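Local coordinates for AAEL008620-PA odorant-binding protein (Aedes aegypti, PDB 5V13) that binds juvenile hormone III in the mosquito hemolymph, as a member of the odorant-binding protein family, at residues I165-F169 against V170-E174; E190-L193 against D194-R198; V209-N212 against E213-D217; G238-Q241 against L242-L246. All coordinates share one frame; numbering follows the deposited sequence.

Contact 1: I165-F169 against V170-E174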
# COMPACT_ATOMS: atom_id res chain seq x y z
N ILE B 165 4.20 3.76 6.17
CA ILE B 165 5.47 3.41 6.81
C ILE B 165 6.53 3.33 5.73
O ILE B 165 6.30 2.74 4.67
CB ILE B 165 5.34 2.08 7.58
CG1 ILE B 165 4.47 2.26 8.83
CG2 ILE B 165 6.73 1.51 7.95
CD1 ILE B 165 3.94 0.91 9.38
N GLY B 166 7.69 3.95 5.97
CA GLY B 166 8.76 3.94 4.99
C GLY B 166 8.65 4.97 3.87
O GLY B 166 9.60 5.13 3.10
N GLN B 167 7.52 5.66 3.75
CA GLN B 167 7.36 6.74 2.77
C GLN B 167 7.78 8.07 3.37
O GLN B 167 7.47 8.37 4.53
CB GLN B 167 5.90 6.84 2.31
CG GLN B 167 5.67 7.88 1.19
CD GLN B 167 4.21 7.95 0.75
OE1 GLN B 167 3.33 7.54 1.48
NE2 GLN B 167 3.97 8.50 -0.44
N MET B 168 8.49 8.88 2.59
CA MET B 168 8.90 10.20 3.07
C MET B 168 7.79 11.20 2.82
O MET B 168 6.98 11.05 1.90
CB MET B 168 10.18 10.68 2.38
CG MET B 168 11.38 9.78 2.64
SD MET B 168 12.89 10.36 1.82
CE MET B 168 13.81 8.84 1.66
N PHE B 169 7.77 12.26 3.64
CA PHE B 169 6.67 13.21 3.57
C PHE B 169 6.69 14.03 2.28
O PHE B 169 5.62 14.37 1.75
CB PHE B 169 6.66 14.13 4.79
CG PHE B 169 5.45 13.92 5.66
CD1 PHE B 169 4.18 14.04 5.12
CD2 PHE B 169 5.57 13.54 6.99
CE1 PHE B 169 3.05 13.81 5.89
CE2 PHE B 169 4.45 13.30 7.76
CZ PHE B 169 3.19 13.43 7.21
N VAL B 170 7.87 14.39 1.76
CA VAL B 170 7.85 15.19 0.53
C VAL B 170 7.20 14.40 -0.60
O VAL B 170 6.34 14.92 -1.32
CB VAL B 170 9.26 15.66 0.16
CG1 VAL B 170 9.24 16.29 -1.26
CG2 VAL B 170 9.73 16.68 1.16
N ASP B 171 7.56 13.12 -0.74
CA ASP B 171 6.95 12.25 -1.75
C ASP B 171 5.44 12.17 -1.58
O ASP B 171 4.68 12.24 -2.56
CB ASP B 171 7.55 10.84 -1.68
CG ASP B 171 6.92 9.88 -2.69
OD1 ASP B 171 7.21 10.02 -3.90
OD2 ASP B 171 6.14 8.99 -2.30
N PHE B 172 4.99 11.97 -0.34
CA PHE B 172 3.55 11.94 -0.06
C PHE B 172 2.88 13.24 -0.49
O PHE B 172 1.81 13.23 -1.12
CB PHE B 172 3.35 11.69 1.44
CG PHE B 172 1.93 11.84 1.89
CD1 PHE B 172 1.04 10.78 1.79
CD2 PHE B 172 1.49 13.05 2.41
CE1 PHE B 172 -0.27 10.93 2.20
CE2 PHE B 172 0.17 13.20 2.82
CZ PHE B 172 -0.71 12.13 2.71
N CYS B 173 3.50 14.38 -0.17
CA CYS B 173 2.88 15.66 -0.48
C CYS B 173 2.92 15.96 -1.97
O CYS B 173 1.98 16.56 -2.51
CB CYS B 173 3.56 16.76 0.31
SG CYS B 173 3.27 16.55 2.07
N GLU B 174 4.00 15.56 -2.66
CA GLU B 174 4.08 15.72 -4.11
C GLU B 174 2.93 15.00 -4.81
O GLU B 174 2.30 15.55 -5.72
CB GLU B 174 5.41 15.17 -4.63
CG GLU B 174 6.62 16.05 -4.36
CD GLU B 174 7.89 15.45 -4.95
OE1 GLU B 174 8.29 14.35 -4.52
OE2 GLU B 174 8.48 16.07 -5.86
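The rings of F169 and F172 lie side by side with planes 88° apart, CE1 of F169 reaching CD2 of F172 at 3.9 Å; the approach is oblique for both. C173 SG comes to the F169 ring just as obliquely, a sulfur-aromatic contact with SG 4.1 Å from F169 CD1. At the edge of the F172 ring, near its plane, sits OE1 of Q167, whose amide stands almost upright to that ring. Extended, with CG anti to the backbone N (chi1 -175°), the Q167 side chain brings NE2 to D171 OD2 at 2.9 Å in a nearly straight bond of 165°. The carboxylate receives this N-H on its anti side, somewhat out of its plane, while OE1 is taken by Q164 N. All this marks the start of helix 169-177, with M168 at the N-cap position: the first turn is closed by F172 N to M168 O (3.1 Å) and C173 N to F169 O (2.9 Å). C173 also carries the disulfide to C195, tying this turn to helix 190-199, consistent with the interhelical disulfides characteristic of the odorant-binding protein fold. Across the subunit interface, D171 packs on K175 and M168 on R176 of the second subunit.

Contact 2: E190-L193 against D194-R198; sequences EAFL and DCVFR
F192 and V196, one helical turn apart, form the dense side of this contact: CG2 of V196 stands over one face of the F192 ring, toward its rim, 3.6 Å from CE1. It is a CH-pi contact, with CG2 24° off the ring normal. V196 holds CG2 beside its own backbone N, CG1 being anti to that N (chi1 172°), and this turns the methyl back along the helix toward the ring. Backbone bonds run underneath, among them V196 N to F192 O at 3.0 Å and F197 N to L193 O at 2.9 Å. The polar side is looser. E190 and D194 point the same way, yet their like-charged oxygens OE1 and OD1 stay 4.3 Å apart, and the nearest atom of 194-198 to E190 OE1 is D194 CB, at 3.6 Å. D194 turns its carboxylate to R198, where NE gives OD1 a salt-bridging hydrogen bond of 3.1 Å on the syn side, with a weak second bond to OD2, while NH1 bonds E205 O; the arginine probably eases the crowding of negative charge. Around helix 190-199, F192 and V196 face C173 of helix 169-177, while L193 and F197 pack against Y243 and L242 of helix 239-247.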
# COMPACT_ATOMS: atom_id res chain seq x y z
N GLU B 190 1.14 26.56 -2.81
CA GLU B 190 0.84 26.70 -1.39
C GLU B 190 0.30 25.40 -0.78
O GLU B 190 0.59 25.08 0.38
CB GLU B 190 -0.15 27.85 -1.18
CG GLU B 190 -0.26 28.36 0.25
CD GLU B 190 -1.36 27.67 1.03
OE1 GLU B 190 -1.06 27.08 2.09
OE2 GLU B 190 -2.53 27.72 0.59
N ALA B 191 -0.49 24.64 -1.54
CA ALA B 191 -1.02 23.39 -0.98
C ALA B 191 0.09 22.38 -0.72
O ALA B 191 0.03 21.63 0.26
CB ALA B 191 -2.07 22.80 -1.92
N PHE B 192 1.11 22.35 -1.57
CA PHE B 192 2.24 21.45 -1.34
C PHE B 192 3.04 21.88 -0.12
O PHE B 192 3.34 21.06 0.76
CB PHE B 192 3.14 21.39 -2.58
CG PHE B 192 4.50 20.80 -2.33
CD1 PHE B 192 4.67 19.42 -2.21
CD2 PHE B 192 5.62 21.61 -2.23
CE1 PHE B 192 5.92 18.87 -1.99
CE2 PHE B 192 6.88 21.07 -2.02
CZ PHE B 192 7.03 19.70 -1.88
N LEU B 193 3.37 23.18 -0.03
CA LEU B 193 4.09 23.69 1.14
C LEU B 193 3.34 23.40 2.43
O LEU B 193 3.93 22.97 3.43
CB LEU B 193 4.35 25.19 0.99
CG LEU B 193 5.26 25.57 -0.18
CD1 LEU B 193 5.27 27.09 -0.42
CD2 LEU B 193 6.68 25.04 0.05
N ASP B 194 2.03 23.64 2.43
CA ASP B 194 1.23 23.39 3.63
C ASP B 194 1.30 21.92 4.03
O ASP B 194 1.47 21.60 5.22
CB ASP B 194 -0.22 23.82 3.39
CG ASP B 194 -1.05 23.80 4.66
OD1 ASP B 194 -0.73 24.57 5.59
OD2 ASP B 194 -2.02 23.03 4.72
N CYS B 195 1.19 21.01 3.06
CA CYS B 195 1.28 19.58 3.34
C CYS B 195 2.63 19.23 3.97
O CYS B 195 2.68 18.50 4.97
CB CYS B 195 1.07 18.77 2.06
SG CYS B 195 1.24 16.95 2.24
N VAL B 196 3.72 19.75 3.40
CA VAL B 196 5.05 19.39 3.90
C VAL B 196 5.26 19.95 5.30
O VAL B 196 5.70 19.24 6.21
CB VAL B 196 6.14 19.89 2.94
CG1 VAL B 196 7.53 19.68 3.56
CG2 VAL B 196 6.07 19.17 1.60
N PHE B 197 4.96 21.23 5.49
CA PHE B 197 5.22 21.88 6.77
C PHE B 197 4.37 21.27 7.88
O PHE B 197 4.83 21.14 9.02
CB PHE B 197 4.95 23.38 6.67
CG PHE B 197 6.00 24.13 5.87
CD1 PHE B 197 7.21 23.53 5.54
CD2 PHE B 197 5.76 25.42 5.45
CE1 PHE B 197 8.18 24.23 4.82
CE2 PHE B 197 6.73 26.12 4.72
CZ PHE B 197 7.93 25.52 4.41
N ARG B 198 3.13 20.88 7.58
CA ARG B 198 2.31 20.21 8.59
C ARG B 198 2.81 18.80 8.87
O ARG B 198 2.71 18.33 10.01
CB ARG B 198 0.84 20.17 8.16
CG ARG B 198 0.18 21.53 8.23
CD ARG B 198 -1.29 21.51 7.83
NE ARG B 198 -1.86 22.85 7.90
CZ ARG B 198 -2.61 23.28 8.91
NH1 ARG B 198 -2.91 22.47 9.93
NH2 ARG B 198 -3.09 24.52 8.90

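Contact 3: V209-N212 against E213-D217; sequences VNVN and EIRRD
R215 N and V211 O make the straightest backbone bond of this turn, 2.8 Å with an angle of 173° at the hydrogen, followed by R216 N to N212 O at 3.0 Å. N210 O takes I214 N at 3.3 Å and, only weakly, E213 N as well. N210 also works with its side chain: with CG anti to the backbone N (chi1 -178°), the amide swings forward and OD1 accepts from E213 N in a long, weak capping bond of 3.5 Å. N210 is thus the N-cap of helix 211-220, and its ND2 holds R201 O, also weakly. The guanidinium of R215 doubles back through a bend at chi3 and lies alongside the N212 side chain, its plane 70° from the amide; N212 CA and V211 O lie over one of its faces. The modelled approach of NH2 to N212 OD1 is too short to be trusted in detail. Of the E213 side chain, CB does the touching, 3.6 Å from N210 ND2. Its carboxylate leads off to R35 and R261 in salt bridges, and its link to R216 NE is long. V209 and I214 form the apolar pair, crossing at a slant with CG1 of V209 3.8 Å from CD1 of I214; CG1 of I214 also rests against N210 O. Beyond them W202 borders E213 and I214, while V209 touches V235.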
# COMPACT_ATOMS: atom_id res chain seq x y z
N VAL B 209 2.87 28.70 13.49
CA VAL B 209 4.28 28.40 13.25
C VAL B 209 4.90 27.83 14.52
O VAL B 209 4.74 28.38 15.61
CB VAL B 209 5.02 29.67 12.80
CG1 VAL B 209 6.51 29.37 12.58
CG2 VAL B 209 4.38 30.21 11.54
N ASN B 210 5.63 26.73 14.37
CA ASN B 210 6.25 26.00 15.48
C ASN B 210 7.76 26.21 15.38
O ASN B 210 8.48 25.39 14.82
CB ASN B 210 5.87 24.52 15.42
CG ASN B 210 6.43 23.69 16.56
OD1 ASN B 210 7.16 24.19 17.42
ND2 ASN B 210 6.07 22.41 16.58
N VAL B 211 8.25 27.31 15.97
CA VAL B 211 9.62 27.73 15.70
C VAL B 211 10.63 26.78 16.34
O VAL B 211 11.74 26.63 15.82
CB VAL B 211 9.86 29.18 16.17
CG1 VAL B 211 8.77 30.05 15.63
CG2 VAL B 211 9.89 29.24 17.69
N ASN B 212 10.27 26.15 17.47
CA ASN B 212 11.19 25.21 18.11
C ASN B 212 11.47 24.02 17.19
O ASN B 212 12.60 23.51 17.15
CB ASN B 212 10.63 24.71 19.44
CG ASN B 212 10.70 25.76 20.54
OD1 ASN B 212 11.41 26.75 20.43
ND2 ASN B 212 9.95 25.52 21.61
N GLU B 213 10.45 23.55 16.47
CA GLU B 213 10.65 22.45 15.52
C GLU B 213 11.53 22.87 14.35
O GLU B 213 12.42 22.13 13.93
CB GLU B 213 9.30 21.93 15.02
CG GLU B 213 9.36 20.58 14.29
CD GLU B 213 9.63 19.40 15.24
OE1 GLU B 213 9.43 19.55 16.47
OE2 GLU B 213 10.04 18.33 14.76
N ILE B 214 11.27 24.07 13.79
CA ILE B 214 12.10 24.58 12.70
C ILE B 214 13.55 24.72 13.15
O ILE B 214 14.47 24.27 12.46
CB ILE B 214 11.55 25.93 12.19
CG1 ILE B 214 10.12 25.76 11.66
CG2 ILE B 214 12.47 26.49 11.10
CD1 ILE B 214 9.33 27.08 11.51
N ARG B 215 13.77 25.37 14.30
CA ARG B 215 15.14 25.52 14.79
C ARG B 215 15.82 24.16 14.99
O ARG B 215 16.97 23.96 14.59
CB ARG B 215 15.16 26.33 16.09
CG ARG B 215 16.56 26.54 16.66
CD ARG B 215 16.53 27.47 17.87
NE ARG B 215 15.69 26.93 18.94
CZ ARG B 215 14.51 27.44 19.30
NH1 ARG B 215 14.03 28.51 18.69
NH2 ARG B 215 13.83 26.87 20.29
N ARG B 216 15.10 23.21 15.59
CA ARG B 216 15.63 21.86 15.79
C ARG B 216 16.09 21.24 14.48
O ARG B 216 17.19 20.68 14.39
CB ARG B 216 14.55 21.02 16.47
CG ARG B 216 14.78 19.53 16.59
CD ARG B 216 13.55 18.89 17.25
NE ARG B 216 13.16 17.62 16.63
CZ ARG B 216 13.23 16.44 17.24
NH1 ARG B 216 13.67 16.35 18.49
NH2 ARG B 216 12.85 15.34 16.60
N ASP B 217 15.28 21.34 13.43
CA ASP B 217 15.65 20.75 12.14
C ASP B 217 16.79 21.51 11.48
O ASP B 217 17.65 20.90 10.84
CB ASP B 217 14.43 20.67 11.23
CG ASP B 217 13.47 19.58 11.65
OD1 ASP B 217 13.89 18.72 12.46
OD2 ASP B 217 12.31 19.57 11.18

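Contact 4: G238-Q241 against L242-L246; sequences GARQ and LYNCL
R240 and N244 meet through the aliphatic part of the arginine and the amide of the asparagine, one helical turn further on. CB of R240 leaves the backbone pointing away from 242-246 and meets none of its atoms; CG, anti to the backbone N (chi1 170°), then comes to N244 ND2 at 3.5 Å. A bend at chi2 lays CD along the same amide, 3.6 Å from ND2 and 4.1 Å from OD1; a second bend, at chi3, turns NE and the guanidinium away from it, the two flat groups ending 28° apart without touching. At the tip, NH1 makes a weak hydrogen bond to P188 O, in the loop before helix 190-199, and NH2 is hydrogen-bonded as well. From the other partner, N244 CB lies 3.4 Å from R240 O, and its CG sits beside the same oxygen. The side-chain nitrogen ND2 is also near that oxygen, but at a poor angle for a bond; R240 O is instead taken by N244 N at 2.9 Å, with an angle of 169°. The same i to i+4 pattern repeats along the opening of helix 239-247: L242 N to G238 O at 3.2 Å, Y243 N to A239 O at 3.1 Å and C245 N to Q241 O at 2.9 Å. C245 is linked to C232 by a disulfide, and Y243 OH bonds to R247. Backbone hydrogen bonding therefore carries this contact, while the R240-N244 pair adds only van der Waals contact and the arginine's polar tip finds its partners outside the two segments, among them P188 O.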
# COMPACT_ATOMS: atom_id res chain seq x y z
N GLY B 238 0.21 31.12 7.63
CA GLY B 238 0.17 30.78 6.22
C GLY B 238 1.43 30.08 5.75
O GLY B 238 2.54 30.48 6.12
N ALA B 239 1.27 29.04 4.93
CA ALA B 239 2.41 28.23 4.52
C ALA B 239 3.31 28.98 3.56
O ALA B 239 4.54 28.86 3.62
CB ALA B 239 1.93 26.92 3.89
N ARG B 240 2.72 29.76 2.65
CA ARG B 240 3.51 30.56 1.73
C ARG B 240 4.36 31.58 2.47
O ARG B 240 5.54 31.78 2.14
CB ARG B 240 2.58 31.26 0.73
CG ARG B 240 3.24 32.31 -0.15
CD ARG B 240 3.98 31.68 -1.32
NE ARG B 240 3.07 30.95 -2.20
CZ ARG B 240 3.48 30.09 -3.13
NH1 ARG B 240 4.78 29.87 -3.30
NH2 ARG B 240 2.60 29.46 -3.89
N GLN B 241 3.79 32.23 3.50
CA GLN B 241 4.53 33.26 4.23
C GLN B 241 5.72 32.67 4.97
O GLN B 241 6.80 33.28 5.00
CB GLN B 241 3.61 33.97 5.22
CG GLN B 241 2.64 34.96 4.58
CD GLN B 241 1.69 34.28 3.61
OE1 GLN B 241 1.06 33.27 3.95
NE2 GLN B 241 1.62 34.81 2.40
N LEU B 242 5.55 31.51 5.60
CA LEU B 242 6.67 30.88 6.29
C LEU B 242 7.76 30.48 5.30
O LEU B 242 8.95 30.74 5.53
CB LEU B 242 6.19 29.66 7.07
CG LEU B 242 7.29 28.86 7.77
CD1 LEU B 242 8.07 29.75 8.73
CD2 LEU B 242 6.65 27.69 8.50
N TYR B 243 7.37 29.85 4.19
CA TYR B 243 8.33 29.47 3.16
C TYR B 243 9.10 30.68 2.64
O TYR B 243 10.34 30.66 2.59
CB TYR B 243 7.62 28.74 2.02
CG TYR B 243 8.51 28.45 0.83
CD1 TYR B 243 9.33 27.33 0.81
CD2 TYR B 243 8.54 29.32 -0.26
CE1 TYR B 243 10.15 27.07 -0.29
CE2 TYR B 243 9.35 29.07 -1.35
CZ TYR B 243 10.15 27.94 -1.36
OH TYR B 243 10.95 27.69 -2.45
N ASN B 244 8.39 31.76 2.28
CA ASN B 244 9.06 32.96 1.79
C ASN B 244 10.00 33.54 2.84
O ASN B 244 11.09 34.02 2.52
CB ASN B 244 8.03 34.02 1.36
CG ASN B 244 7.32 33.66 0.06
OD1 ASN B 244 7.81 32.87 -0.73
ND2 ASN B 244 6.16 34.27 -0.16
N CYS B 245 9.60 33.50 4.12
CA CYS B 245 10.46 34.06 5.15
C CYS B 245 11.73 33.23 5.31
O CYS B 245 12.83 33.78 5.38
CB CYS B 245 9.69 34.17 6.47
SG CYS B 245 10.69 34.77 7.88
N LEU B 246 11.61 31.89 5.34
CA LEU B 246 12.79 31.04 5.49
C LEU B 246 13.69 31.12 4.26
O LEU B 246 14.91 31.20 4.40
CB LEU B 246 12.37 29.59 5.75
CG LEU B 246 11.71 29.30 7.11
CD1 LEU B 246 11.18 27.88 7.15
CD2 LEU B 246 12.70 29.54 8.26

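How the contacts relate
The four contacts each close one turn of a separate helix and follow one another along the chain. Contacts 1 and 2 are joined covalently, C173 SG to C195 SG at 2.1 Å, with their centres 12 Å apart. Contact 2 then leans on contact 4, L193 CD2 lying 3.6 Å from Y243 CD1, and contact 4 meets contact 3 through I214 CD1 and L242 CD1 at 4.1 Å. Contacts 1 and 3 do not touch, their centres being about 20 Å apart. The residues lining the juvenile hormone pocket, from Y33 to I140 and F269, W278 and A281, include none from the four segments, which all fall within residues 165-246.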